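PDB 5JQC: Lmo1076 protein from Listeria monocytogenes serovar 1/2a, which is a putative secreted autolysin, probably an amidase acting on the bacterial cell wall, represented here by its three SH3-like GW modules. Local coordinates for residues T101-G115 with G138-Q152. Residues are numbered along the deposited sequence; the frame is centred on the assembly and turned at random. Where two conformers were deposited one is given.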
# COMPACT_ATOMS: atom_id res chain seq x y z
N THR A 101 -8.02 -4.14 2.44
CA THR A 101 -8.67 -3.23 3.38
C THR A 101 -7.76 -2.04 3.69
O THR A 101 -6.58 -2.01 3.33
CB THR A 101 -9.05 -3.96 4.67
OG1 THR A 101 -7.86 -4.47 5.30
CG2 THR A 101 -9.98 -5.11 4.37
N ASN A 102 -8.34 -1.06 4.37
CA ASN A 102 -7.61 0.12 4.84
C ASN A 102 -6.93 0.85 3.68
O ASN A 102 -5.86 1.42 3.84
CB ASN A 102 -6.59 -0.28 5.92
CG ASN A 102 -6.40 0.80 6.98
OD1 ASN A 102 -7.30 1.61 7.23
ND2 ASN A 102 -5.23 0.82 7.60
N VAL A 103 -7.56 0.82 2.50
CA VAL A 103 -6.96 1.36 1.29
C VAL A 103 -7.10 2.88 1.29
O VAL A 103 -8.21 3.41 1.29
CB VAL A 103 -7.63 0.77 0.04
CG1 VAL A 103 -6.95 1.28 -1.23
CG2 VAL A 103 -7.63 -0.74 0.09
N LYS A 104 -5.97 3.59 1.28
CA LYS A 104 -6.04 5.04 1.20
C LYS A 104 -4.87 5.60 0.40
O LYS A 104 -3.79 5.01 0.34
CB LYS A 104 -6.10 5.69 2.59
CG LYS A 104 -4.94 5.44 3.52
CD LYS A 104 -5.23 6.11 4.87
CE LYS A 104 -4.05 6.08 5.83
NZ LYS A 104 -4.13 7.22 6.80
N THR A 105 -5.14 6.74 -0.23
CA THR A 105 -4.10 7.51 -0.91
C THR A 105 -3.13 8.08 0.12
O THR A 105 -3.51 8.44 1.24
CB THR A 105 -4.76 8.63 -1.72
OG1 THR A 105 -5.59 8.05 -2.73
CG2 THR A 105 -3.71 9.52 -2.38
N LEU A 106 -1.85 8.15 -0.26
CA LEU A 106 -0.79 8.63 0.60
C LEU A 106 0.07 9.63 -0.16
O LEU A 106 0.05 9.68 -1.39
CB LEU A 106 0.11 7.48 1.09
CG LEU A 106 -0.54 6.45 2.00
CD1 LEU A 106 0.46 5.34 2.31
CD2 LEU A 106 -1.02 7.13 3.26
N ASN A 107 0.87 10.39 0.60
CA ASN A 107 1.86 11.29 0.01
C ASN A 107 3.12 11.28 0.89
O ASN A 107 3.43 12.23 1.60
CB ASN A 107 1.31 12.71 -0.15
CG ASN A 107 2.34 13.67 -0.71
OD1 ASN A 107 3.15 13.29 -1.56
ND2 ASN A 107 2.34 14.92 -0.22
N LEU A 108 3.87 10.19 0.83
CA LEU A 108 5.06 10.03 1.65
C LEU A 108 6.26 9.86 0.75
O LEU A 108 6.14 9.55 -0.44
CB LEU A 108 4.94 8.81 2.57
CG LEU A 108 3.61 8.73 3.32
CD1 LEU A 108 3.51 7.43 4.12
CD2 LEU A 108 3.50 9.95 4.21
N THR A 109 7.44 10.06 1.32
CA THR A 109 8.67 9.66 0.67
C THR A 109 9.53 8.87 1.65
O THR A 109 9.42 9.03 2.87
CB THR A 109 9.47 10.85 0.12
OG1 THR A 109 10.19 11.49 1.18
CG2 THR A 109 8.54 11.85 -0.54
N GLY A 110 10.39 8.03 1.09
CA GLY A 110 11.27 7.25 1.93
C GLY A 110 12.31 6.56 1.08
O GLY A 110 12.39 6.77 -0.14
N LYS A 111 13.12 5.74 1.74
CA LYS A 111 14.17 4.98 1.08
C LYS A 111 13.80 3.50 1.16
O LYS A 111 13.38 3.02 2.22
CB LYS A 111 15.52 5.23 1.74
CG LYS A 111 16.65 4.34 1.22
CD LYS A 111 18.03 4.84 1.62
CE LYS A 111 18.31 6.22 1.02
NZ LYS A 111 19.71 6.67 1.31
N ILE A 112 13.92 2.79 0.04
CA ILE A 112 13.68 1.35 0.03
C ILE A 112 14.89 0.69 0.67
O ILE A 112 15.98 0.71 0.10
CB ILE A 112 13.46 0.83 -1.39
CG1 ILE A 112 12.18 1.44 -1.96
CG2 ILE A 112 13.41 -0.69 -1.36
CD1 ILE A 112 11.96 1.15 -3.41
N THR A 113 14.72 0.13 1.86
CA THR A 113 15.83 -0.47 2.58
C THR A 113 15.76 -1.99 2.66
O THR A 113 16.75 -2.62 3.05
CB THR A 113 15.92 0.10 4.00
OG1 THR A 113 14.60 0.28 4.53
CG2 THR A 113 16.65 1.42 3.99
N ALA A 114 14.64 -2.61 2.29
CA ALA A 114 14.61 -4.06 2.22
C ALA A 114 13.85 -4.50 0.98
O ALA A 114 13.06 -5.44 1.02
CB ALA A 114 13.98 -4.66 3.48
N GLY A 115 14.09 -3.83 -0.15
CA GLY A 115 13.49 -4.28 -1.40
C GLY A 115 13.96 -5.66 -1.83
O GLY A 115 13.23 -6.38 -2.53
N GLY A 138 14.71 -6.07 -5.45
CA GLY A 138 16.12 -5.77 -5.24
C GLY A 138 16.67 -4.74 -6.20
O GLY A 138 17.58 -4.00 -5.83
N ALA A 139 16.11 -4.65 -7.41
CA ALA A 139 16.42 -3.62 -8.39
C ALA A 139 16.27 -2.21 -7.86
O ALA A 139 16.80 -1.27 -8.47
CB ALA A 139 15.50 -3.77 -9.61
N TYR A 140 15.55 -2.01 -6.76
CA TYR A 140 15.33 -0.68 -6.21
C TYR A 140 15.88 -0.57 -4.80
O TYR A 140 15.50 0.33 -4.05
CB TYR A 140 13.85 -0.34 -6.23
CG TYR A 140 13.21 -0.56 -7.57
CD1 TYR A 140 12.72 -1.81 -7.92
CD2 TYR A 140 13.07 0.48 -8.48
CE1 TYR A 140 12.11 -2.01 -9.14
CE2 TYR A 140 12.46 0.28 -9.70
CZ TYR A 140 11.99 -0.97 -10.03
OH TYR A 140 11.37 -1.19 -11.25
N GLN A 141 16.76 -1.48 -4.42
CA GLN A 141 17.29 -1.44 -3.07
C GLN A 141 18.03 -0.13 -2.84
O GLN A 141 18.74 0.38 -3.72
CB GLN A 141 18.19 -2.66 -2.85
CG GLN A 141 18.90 -2.76 -1.50
CD GLN A 141 17.98 -2.78 -0.30
OE1 GLN A 141 16.75 -2.88 -0.43
NE2 GLN A 141 18.57 -2.68 0.88
N ASN A 142 17.79 0.47 -1.68
CA ASN A 142 18.42 1.71 -1.24
C ASN A 142 18.10 2.91 -2.14
O ASN A 142 18.73 3.95 -1.99
CB ASN A 142 19.93 1.54 -1.10
CG ASN A 142 20.30 0.70 0.11
OD1 ASN A 142 19.71 0.84 1.18
ND2 ASN A 142 21.28 -0.18 -0.06
N LYS A 143 17.10 2.81 -3.01
CA LYS A 143 16.65 3.95 -3.80
C LYS A 143 15.60 4.75 -3.05
O LYS A 143 14.85 4.22 -2.22
CB LYS A 143 16.07 3.52 -5.16
CG LYS A 143 17.05 2.84 -6.09
CD LYS A 143 16.72 3.12 -7.57
CE LYS A 143 17.90 2.76 -8.47
NZ LYS A 143 17.72 3.21 -9.89
N ASP A 144 15.52 6.04 -3.37
CA ASP A 144 14.43 6.87 -2.87
C ASP A 144 13.15 6.58 -3.63
O ASP A 144 13.16 6.22 -4.81
CB ASP A 144 14.77 8.35 -2.98
CG ASP A 144 15.55 8.84 -1.80
OD1 ASP A 144 15.89 8.01 -0.92
OD2 ASP A 144 15.85 10.05 -1.75
N ALA A 145 12.02 6.76 -2.95
CA ALA A 145 10.74 6.43 -3.54
C ALA A 145 9.67 7.33 -2.95
O ALA A 145 9.79 7.82 -1.82
CB ALA A 145 10.40 4.96 -3.32
N LYS A 146 8.63 7.56 -3.74
CA LYS A 146 7.45 8.28 -3.30
C LYS A 146 6.33 7.26 -3.06
O LYS A 146 6.02 6.46 -3.95
CB LYS A 146 7.03 9.33 -4.32
CG LYS A 146 5.92 10.22 -3.82
CD LYS A 146 5.46 11.22 -4.88
CE LYS A 146 4.29 12.03 -4.36
NZ LYS A 146 3.62 12.79 -5.45
N ILE A 147 5.76 7.29 -1.87
CA ILE A 147 4.70 6.37 -1.48
C ILE A 147 3.36 7.06 -1.72
O ILE A 147 3.09 8.11 -1.13
CB ILE A 147 4.86 5.95 -0.01
CG1 ILE A 147 6.08 5.03 0.13
CG2 ILE A 147 3.57 5.34 0.51
CD1 ILE A 147 6.89 5.24 1.41
N ILE A 148 2.53 6.49 -2.60
CA ILE A 148 1.32 7.17 -3.06
C ILE A 148 0.03 6.48 -2.64
O ILE A 148 -1.05 7.09 -2.77
CB ILE A 148 1.34 7.34 -4.60
CG1 ILE A 148 1.19 5.97 -5.26
CG2 ILE A 148 2.64 8.01 -5.03
CD1 ILE A 148 1.42 5.98 -6.74
N LYS A 149 0.09 5.25 -2.13
CA LYS A 149 -1.14 4.55 -1.75
C LYS A 149 -0.77 3.41 -0.82
O LYS A 149 0.33 2.86 -0.90
CB LYS A 149 -1.85 4.02 -3.00
CG LYS A 149 -3.34 3.88 -2.87
CD LYS A 149 -3.86 3.12 -4.09
CE LYS A 149 -5.35 3.31 -4.28
NZ LYS A 149 -5.76 2.85 -5.63
N GLN A 150 -1.71 3.04 0.05
CA GLN A 150 -1.53 1.85 0.88
C GLN A 150 -2.77 0.97 0.80
O GLN A 150 -3.85 1.42 0.41
CB GLN A 150 -1.26 2.19 2.35
CG GLN A 150 -2.40 2.84 3.09
CD GLN A 150 -2.16 2.87 4.57
OE1 GLN A 150 -1.08 3.24 5.01
NE2 GLN A 150 -3.15 2.44 5.36
N GLY A 151 -2.58 -0.29 1.16
CA GLY A 151 -3.65 -1.25 1.28
C GLY A 151 -3.19 -2.39 2.14
O GLY A 151 -1.99 -2.70 2.16
N GLN A 152 -4.11 -3.04 2.86
CA GLN A 152 -3.73 -4.11 3.76
C GLN A 152 -4.41 -5.40 3.35
O GLN A 152 -5.48 -5.39 2.73
CB GLN A 152 -4.10 -3.79 5.20
CG GLN A 152 -3.33 -2.59 5.74
CD GLN A 152 -3.74 -2.24 7.16
OE1 GLN A 152 -4.71 -2.78 7.69
NE2 GLN A 152 -2.98 -1.33 7.78
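Strand 103-112, the first of the middle GW module, an SH3-like fold, pairs antiparallel with strand 144-152, and two beta bulges probably help this pair to curl. Regular pairing runs from Leu-108 to Lys-111, with Ile-147 N reaching Leu-108 O at 2.7 Å; Ile-112 then hands the chain over to the 140-143 turn. In the other direction the register slips by one residue between Leu-108 and Thr-105, and Leu-106 N instead meets Ile-148 O from above the carbonyl plane, 68° out of it. A second bulge lies between Lys-104 and Thr-101.

Around the first bulge Leu-106 turns toward the partner strand. With CG anti to its carbonyl carbon (chi1 -65°), its CD1 branch sits between two residues, 3.6 Å from Ile-147 CG2 and in touch with Gln-150 CB. Ile-147 also packs CB against CB with Leu-108, and Phe-176 covers it from strand 176-178. The tail of Gln-150 runs alongside Lys-104, both pointing the same way, with the two CG atoms 3.7 Å apart. Its amide continues to the second bulge, where NE2 gives Asn-102 O a long but straight bond of 3.3 Å, lying in both the carbonyl and amide planes.

At the far end, Ile-112 CD1 rests on Tyr-140 CB and Ala-145 CB; Phe-161, Leu-171 and Phe-176 also touch Ile-112. Beyond it Gln-141 bends at chi2 (59°): in the conformer given, NE2 donates to Thr-113 O at 2.8 Å, while OE1 receives a weak bond from Gly-115 N. Gln-150 thus bridges a bulge, tying the Asn-102 corner to strand 144-152, whereas Gln-141 links the loop after Ile-112 to the 140-143 turn, more tentatively, since residues 113-115 were modelled in two conformers.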